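Long-range contacts in restriction endonuclease EcoP15I, modification subunit (Escherichia coli, PDB 4ZCF), which methylates the second adenine of the CAGCAG site on one DNA strand using S-adenosylmethionine and, with the Res subunit, takes part in DNA restriction: residues V117-D123 against G435-F441; R186-D192 against T248-L254. All blocks are in the same frame, centred on the assembly; numbering follows the deposited sequence.

Contact 1. Residues V117-D123 against G435-F441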
loop_
_atom_site.group_PDB
_atom_site.type_symbol
_atom_site.label_atom_id
_atom_site.label_comp_id
_atom_site.label_asym_id
_atom_site.label_seq_id
_atom_site.Cartn_x
_atom_site.Cartn_y
_atom_site.Cartn_z
ATOM N N VAL A 117 -13.301 -7.158 -1.403
ATOM C CA VAL A 117 -13.611 -5.724 -1.235
ATOM C C VAL A 117 -12.795 -4.881 -2.224
ATOM O O VAL A 117 -11.577 -5.029 -2.276
ATOM C CB VAL A 117 -13.391 -5.276 0.244
ATOM C CG1 VAL A 117 -13.873 -3.856 0.481
ATOM C CG2 VAL A 117 -14.085 -6.227 1.211
ATOM N N LYS A 118 -13.461 -4.011 -3.013
ATOM C CA LYS A 118 -12.776 -3.139 -3.989
ATOM C C LYS A 118 -12.284 -1.864 -3.320
ATOM O O LYS A 118 -11.277 -1.294 -3.745
ATOM C CB LYS A 118 -13.706 -2.761 -5.156
ATOM C CG LYS A 118 -12.971 -2.523 -6.480
ATOM C CD LYS A 118 -13.941 -2.093 -7.575
ATOM C CE LYS A 118 -13.352 -2.001 -8.978
ATOM N NZ LYS A 118 -12.109 -1.179 -9.051
ATOM N N MET A 119 -13.027 -1.374 -2.305
ATOM C CA MET A 119 -12.673 -0.137 -1.622
ATOM C C MET A 119 -13.065 -0.166 -0.176
ATOM O O MET A 119 -14.145 -0.638 0.167
ATOM C CB MET A 119 -13.352 1.066 -2.309
ATOM C CG MET A 119 -12.784 2.413 -1.905
ATOM S SD MET A 119 -13.899 3.779 -2.346
ATOM C CE MET A 119 -13.671 4.825 -1.005
ATOM N N ILE A 120 -12.212 0.415 0.660
ATOM C CA ILE A 120 -12.449 0.639 2.068
ATOM C C ILE A 120 -12.326 2.118 2.309
ATOM O O ILE A 120 -11.319 2.718 1.933
ATOM C CB ILE A 120 -11.477 -0.153 2.987
ATOM C CG1 ILE A 120 -11.619 -1.706 2.774
ATOM C CG2 ILE A 120 -11.632 0.265 4.474
ATOM C CD1 ILE A 120 -10.663 -2.573 3.629
ATOM N N TYR A 121 -13.368 2.726 2.904
ATOM C CA TYR A 121 -13.323 4.104 3.371
ATOM C C TYR A 121 -13.577 4.042 4.855
ATOM O O TYR A 121 -14.547 3.436 5.265
ATOM C CB TYR A 121 -14.353 5.049 2.703
ATOM C CG TYR A 121 -14.314 6.415 3.371
ATOM C CD1 TYR A 121 -13.195 7.244 3.241
ATOM C CD2 TYR A 121 -15.289 6.787 4.293
ATOM C CE1 TYR A 121 -13.092 8.439 3.944
ATOM C CE2 TYR A 121 -15.167 7.959 5.038
ATOM C CZ TYR A 121 -14.083 8.795 4.834
ATOM O OH TYR A 121 -13.967 9.960 5.539
ATOM N N ILE A 122 -12.737 4.662 5.659
ATOM C CA ILE A 122 -12.942 4.709 7.113
ATOM C C ILE A 122 -12.685 6.093 7.688
ATOM O O ILE A 122 -11.783 6.785 7.240
ATOM C CB ILE A 122 -12.248 3.583 7.965
ATOM C CG1 ILE A 122 -10.770 3.380 7.630
ATOM C CG2 ILE A 122 -13.049 2.295 7.973
ATOM C CD1 ILE A 122 -9.934 2.863 8.865
ATOM N N ASP A 123 -13.505 6.498 8.671
ATOM C CA ASP A 123 -13.315 7.749 9.396
ATOM C C ASP A 123 -13.057 7.338 10.856
ATOM O O ASP A 123 -13.989 7.201 11.649
ATOM C CB ASP A 123 -14.506 8.690 9.218
ATOM C CG ASP A 123 -14.495 9.973 10.024
ATOM O OD1 ASP A 123 -13.395 10.487 10.311
ATOM O OD2 ASP A 123 -15.597 10.517 10.284
ATOM N N GLY A 435 -18.590 -2.921 -7.380
ATOM C CA GLY A 435 -17.709 -3.245 -6.264
ATOM C C GLY A 435 -18.258 -3.084 -4.875
ATOM O O GLY A 435 -19.191 -2.318 -4.644
ATOM N N ILE A 436 -17.647 -3.805 -3.936
ATOM C CA ILE A 436 -17.987 -3.799 -2.517
ATOM C C ILE A 436 -17.280 -2.608 -1.877
ATOM O O ILE A 436 -16.077 -2.434 -2.083
ATOM C CB ILE A 436 -17.601 -5.173 -1.875
ATOM C CG1 ILE A 436 -18.563 -6.308 -2.332
ATOM C CG2 ILE A 436 -17.463 -5.107 -0.350
ATOM C CD1 ILE A 436 -18.096 -7.772 -2.024
ATOM N N VAL A 437 -18.041 -1.758 -1.141
ATOM C CA VAL A 437 -17.492 -0.601 -0.423
ATOM C C VAL A 437 -17.651 -0.889 1.060
ATOM O O VAL A 437 -18.775 -1.118 1.506
ATOM C CB VAL A 437 -18.096 0.766 -0.854
ATOM C CG1 VAL A 437 -17.620 1.888 0.062
ATOM C CG2 VAL A 437 -17.749 1.085 -2.301
ATOM N N LEU A 438 -16.535 -0.930 1.812
ATOM C CA LEU A 438 -16.583 -1.254 3.233
ATOM C C LEU A 438 -16.213 -0.113 4.181
ATOM O O LEU A 438 -15.160 0.494 4.038
ATOM C CB LEU A 438 -15.788 -2.557 3.531
ATOM C CG LEU A 438 -15.577 -2.941 5.007
ATOM C CD1 LEU A 438 -16.788 -3.629 5.583
ATOM C CD2 LEU A 438 -14.349 -3.782 5.200
ATOM N N ASP A 439 -17.073 0.160 5.170
ATOM C CA ASP A 439 -16.796 1.162 6.212
ATOM C C ASP A 439 -16.972 0.471 7.544
ATOM O O ASP A 439 -18.076 0.083 7.865
ATOM C CB ASP A 439 -17.717 2.409 6.111
ATOM C CG ASP A 439 -17.264 3.625 6.907
ATOM O OD1 ASP A 439 -16.634 3.448 7.985
ATOM O OD2 ASP A 439 -17.485 4.740 6.441
ATOM N N PHE A 440 -15.895 0.256 8.289
ATOM C CA PHE A 440 -15.989 -0.432 9.583
ATOM C C PHE A 440 -16.036 0.492 10.807
ATOM O O PHE A 440 -16.021 0.014 11.927
ATOM C CB PHE A 440 -15.017 -1.622 9.693
ATOM C CG PHE A 440 -13.550 -1.332 9.440
ATOM C CD1 PHE A 440 -12.703 -0.967 10.489
ATOM C CD2 PHE A 440 -13.008 -1.475 8.173
ATOM C CE1 PHE A 440 -11.348 -0.700 10.257
ATOM C CE2 PHE A 440 -11.653 -1.224 7.944
ATOM C CZ PHE A 440 -10.831 -0.827 8.983
ATOM N N PHE A 441 -16.163 1.818 10.572
ATOM C CA PHE A 441 -16.374 2.895 11.556
ATOM C C PHE A 441 -17.560 3.674 10.981
ATOM O O PHE A 441 -17.419 4.871 10.731
ATOM C CB PHE A 441 -15.140 3.832 11.688
ATOM C CG PHE A 441 -13.970 3.259 12.459
ATOM C CD1 PHE A 441 -13.985 3.218 13.853
ATOM C CD2 PHE A 441 -12.864 2.737 11.794
ATOM C CE1 PHE A 441 -12.904 2.687 14.560
ATOM C CE2 PHE A 441 -11.792 2.198 12.508
ATOM C CZ PHE A 441 -11.816 2.178 13.884
HETATM O O HOH W 1 -16.346 6.140 8.536
#
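Strands 117-122 and 434-439 are parallel neighbours in the central sheet of the methyltransferase domain, and Met119 pairs with Val437 and Ile120 with Leu438. Ile436 O accepts both Lys118 N and Met119 N, the first on a lone pair in the carbonyl plane; Leu438 N bonds to Met119 O at 2.9 Å, and Leu438 O receives Tyr121 N at 3.1 Å. Ile120 and Leu438 point the same way, side by side, toward the face covered by helix 171-188. Past the paired residues the strands open into the loops of a Rossmann-like fold; Asp123, just past its strand, begins the segment predicted to bind S-adenosylmethionine and forms a salt bridge with Lys418. Here Ile122 CG2 sits over the centre of the Phe440 ring, 3.7 Å from the centroid, in a CH-pi contact, and meets the edge of the Phe441 ring. With chi1 at 55°, Phe440 CG lies between its backbone N and carbonyl carbon, turning one ring face to Ile122 and bringing CE2 within 3.8 Å of Ile120 CG2. If an alanine stood here, Ile122 CG2 would probably lose the aromatic face it rests on and Ile120 CG2 its contact with CE2, opening a gap against helix 171-188. Asp439 OD1 takes Phe441 N at 3.1 Å in an Asx turn, while OD2 bonds to Thr447 and to a water that accepts from Asp123 N.

Contact 2. Residues R186-D192 against T248-L254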
loop_
_atom_site.group_PDB
_atom_site.type_symbol
_atom_site.label_atom_id
_atom_site.label_comp_id
_atom_site.label_asym_id
_atom_site.label_seq_id
_atom_site.Cartn_x
_atom_site.Cartn_y
_atom_site.Cartn_z
ATOM N N ARG A 186 -6.827 -5.443 5.534
ATOM C CA ARG A 186 -5.954 -5.699 4.363
ATOM C C ARG A 186 -6.275 -7.036 3.663
ATOM O O ARG A 186 -6.267 -7.117 2.431
ATOM C CB ARG A 186 -4.462 -5.627 4.757
ATOM C CG ARG A 186 -3.481 -5.697 3.580
ATOM C CD ARG A 186 -2.086 -5.972 4.087
ATOM N NE ARG A 186 -1.077 -5.981 3.032
ATOM C CZ ARG A 186 -0.716 -7.064 2.351
ATOM N NH1 ARG A 186 -1.312 -8.229 2.577
ATOM N NH2 ARG A 186 0.226 -6.986 1.419
ATOM N N GLU A 187 -6.596 -8.058 4.465
ATOM C CA GLU A 187 -6.949 -9.400 4.056
ATOM C C GLU A 187 -8.204 -9.435 3.190
ATOM O O GLU A 187 -8.284 -10.262 2.282
ATOM C CB GLU A 187 -7.147 -10.279 5.293
ATOM C CG GLU A 187 -6.001 -10.227 6.313
ATOM C CD GLU A 187 -5.936 -11.337 7.348
ATOM O OE1 GLU A 187 -6.595 -12.383 7.146
ATOM O OE2 GLU A 187 -5.184 -11.183 8.338
ATOM N N LEU A 188 -9.169 -8.515 3.438
ATOM C CA LEU A 188 -10.450 -8.455 2.719
ATOM C C LEU A 188 -10.373 -7.782 1.376
ATOM O O LEU A 188 -11.254 -7.967 0.523
ATOM C CB LEU A 188 -11.520 -7.776 3.579
ATOM C CG LEU A 188 -11.803 -8.362 4.989
ATOM C CD1 LEU A 188 -13.023 -7.693 5.580
ATOM C CD2 LEU A 188 -11.991 -9.908 4.953
ATOM N N MET A 189 -9.281 -7.024 1.175
ATOM C CA MET A 189 -9.010 -6.247 -0.016
ATOM C C MET A 189 -8.604 -7.076 -1.180
ATOM O O MET A 189 -7.640 -7.834 -1.104
ATOM C CB MET A 189 -7.913 -5.226 0.273
ATOM C CG MET A 189 -8.360 -4.093 1.154
ATOM S SD MET A 189 -7.033 -2.978 1.663
ATOM C CE MET A 189 -6.635 -2.289 0.107
ATOM N N ARG A 190 -9.268 -6.843 -2.313
ATOM C CA ARG A 190 -8.935 -7.398 -3.627
ATOM C C ARG A 190 -7.521 -6.854 -3.961
ATOM O O ARG A 190 -7.156 -5.763 -3.489
ATOM C CB ARG A 190 -9.919 -6.816 -4.641
ATOM C CG ARG A 190 -10.925 -7.782 -5.237
ATOM C CD ARG A 190 -12.113 -7.047 -5.871
ATOM N NE ARG A 190 -11.760 -6.361 -7.117
ATOM C CZ ARG A 190 -12.639 -5.881 -8.004
ATOM N NH1 ARG A 190 -13.949 -5.996 -7.787
ATOM N NH2 ARG A 190 -12.214 -5.280 -9.113
ATOM N N GLU A 191 -6.733 -7.583 -4.756
ATOM C CA GLU A 191 -5.380 -7.129 -5.116
ATOM C C GLU A 191 -5.383 -5.744 -5.785
ATOM O O GLU A 191 -4.506 -4.933 -5.527
ATOM C CB GLU A 191 -4.687 -8.164 -5.996
ATOM C CG GLU A 191 -4.326 -9.426 -5.228
ATOM C CD GLU A 191 -2.841 -9.604 -4.983
ATOM O OE1 GLU A 191 -2.153 -10.131 -5.891
ATOM O OE2 GLU A 191 -2.359 -9.194 -3.901
ATOM N N ASP A 192 -6.406 -5.472 -6.597
ATOM C CA ASP A 192 -6.613 -4.220 -7.332
ATOM C C ASP A 192 -7.406 -3.189 -6.491
ATOM O O ASP A 192 -7.842 -2.179 -7.022
ATOM C CB ASP A 192 -7.336 -4.538 -8.668
ATOM C CG ASP A 192 -8.786 -5.000 -8.587
ATOM O OD1 ASP A 192 -9.234 -5.404 -7.480
ATOM O OD2 ASP A 192 -9.474 -4.961 -9.621
ATOM N N THR A 248 -3.098 0.850 -1.583
ATOM C CA THR A 248 -3.572 -0.235 -2.428
ATOM C C THR A 248 -3.091 -1.553 -1.824
ATOM O O THR A 248 -2.180 -1.532 -0.993
ATOM C CB THR A 248 -3.148 0.011 -3.889
ATOM O OG1 THR A 248 -3.686 -1.004 -4.729
ATOM C CG2 THR A 248 -1.656 0.113 -4.069
ATOM N N LYS A 249 -3.738 -2.689 -2.175
ATOM C CA LYS A 249 -3.285 -3.989 -1.673
ATOM C C LYS A 249 -2.031 -4.388 -2.453
ATOM O O LYS A 249 -1.016 -4.748 -1.864
ATOM C CB LYS A 249 -4.375 -5.055 -1.811
ATOM C CG LYS A 249 -4.426 -5.960 -0.597
ATOM C CD LYS A 249 -3.616 -7.234 -0.744
ATOM C CE LYS A 249 -3.968 -8.234 0.333
ATOM N NZ LYS A 249 -5.363 -8.774 0.183
ATOM N N ASN A 250 -2.097 -4.237 -3.777
ATOM C CA ASN A 250 -0.998 -4.505 -4.687
ATOM C C ASN A 250 -0.944 -3.414 -5.739
ATOM O O ASN A 250 -1.782 -3.413 -6.651
ATOM C CB ASN A 250 -1.174 -5.873 -5.364
ATOM C CG ASN A 250 0.029 -6.367 -6.106
ATOM O OD1 ASN A 250 1.000 -5.646 -6.344
ATOM N ND2 ASN A 250 -0.026 -7.618 -6.510
ATOM N N LYS A 251 0.085 -2.529 -5.645
ATOM C CA LYS A 251 0.327 -1.439 -6.587
ATOM C C LYS A 251 0.400 -1.884 -8.045
ATOM O O LYS A 251 0.027 -1.121 -8.933
ATOM C CB LYS A 251 1.580 -0.652 -6.188
ATOM C CG LYS A 251 1.727 0.713 -6.881
ATOM C CD LYS A 251 0.833 1.800 -6.322
ATOM C CE LYS A 251 1.075 3.095 -7.046
ATOM N NZ LYS A 251 0.295 4.217 -6.464
ATOM N N GLU A 252 0.833 -3.125 -8.277
ATOM C CA GLU A 252 0.986 -3.752 -9.590
ATOM C C GLU A 252 -0.366 -4.099 -10.193
ATOM O O GLU A 252 -0.539 -3.976 -11.403
ATOM C CB GLU A 252 1.836 -5.034 -9.473
ATOM C CG GLU A 252 3.198 -4.844 -8.819
ATOM C CD GLU A 252 4.273 -4.236 -9.703
ATOM O OE1 GLU A 252 4.798 -4.958 -10.583
ATOM O OE2 GLU A 252 4.607 -3.046 -9.501
ATOM N N GLN A 253 -1.330 -4.527 -9.360
ATOM C CA GLN A 253 -2.661 -4.913 -9.840
ATOM C C GLN A 253 -3.637 -3.746 -9.863
ATOM O O GLN A 253 -4.736 -3.855 -10.406
ATOM C CB GLN A 253 -3.209 -6.124 -9.061
ATOM C CG GLN A 253 -2.385 -7.415 -9.239
ATOM C CD GLN A 253 -2.266 -7.829 -10.685
ATOM O OE1 GLN A 253 -1.172 -8.014 -11.216
ATOM N NE2 GLN A 253 -3.374 -7.934 -11.375
ATOM N N LEU A 254 -3.206 -2.617 -9.325
ATOM C CA LEU A 254 -3.977 -1.391 -9.285
ATOM C C LEU A 254 -4.059 -0.774 -10.679
ATOM O O LEU A 254 -3.051 -0.655 -11.389
ATOM C CB LEU A 254 -3.345 -0.407 -8.281
ATOM C CG LEU A 254 -4.015 0.968 -8.128
ATOM C CD1 LEU A 254 -5.392 0.874 -7.458
ATOM C CD2 LEU A 254 -3.105 1.909 -7.378
HETATM O O HOH W 2 -0.322 -4.371 0.543
#
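Glu191 and Lys249 bring their backbones to 5.1 Å between CA atoms, and Asp192 and Leu254 to 4.3 Å, where the chain leaving helix 171-188 runs past the loop that follows strand 241-248. Residues 186-192 are the return of a beta-alpha-beta crossover, from strand 117-122 through helix 171-188 to the parallel strand 193-199, and the one backbone bond between the segments, Asn250 N to Glu191 O, is weak. Lys249 carries the contact. Its chain bends at chi2 (-94°) and again at chi4, curling NZ back to the helix end, where it donates to Arg186 O at 2.9 Å and to Met189 O at 2.8 Å. Met189 N reaches Arg186 O from the opposite face of that carbonyl, giving it two donors. On the way, Lys249 CG packs on Met189 CB at 3.7 Å, and CE lies over one face of the Arg186 guanidinium, the two chains crossing at about a right angle. Glu191 CB meets Gln253 CB, and its carboxylate stands 57° from the Asn250 amide plane, with OE1 taking a weak bond from ND2. Asn250 ND2 also donates to Glu150 of the restriction subunit, which places this loop beside that chain. Arg190 NH1 pairs with Glu434, just ahead of contact 1. Within 186-192, Arg190 forms a salt bridge with Asp192 through two other nitrogens, NE to OD1 at 2.7 Å and NH2 to OD2 at 2.8 Å, each oxygen using its syn lone pair.

Overall arrangement
Contacts 1 and 2 lie with their centres about 13 Å apart in the same methyltransferase domain. Along the chain, strand 117-122 comes first, then 186-192, 248-254 and finally 435-441, so both segments of contact 2 fall between those of contact 1. The two meet directly: Val117 probably hydrogen-bonds through N to Leu188 O and through O to Arg190 N, and Ile120 CD1 packs on Met189 CG. In the central sheet, strand 193-199 separates 117-122 from 241-248. Contact 1, between the fifth and sixth of ten strands, is largely buried and runs into the predicted cofactor-binding segment at Asp123, whereas contact 2 is partly buried and reaches the restriction subunit.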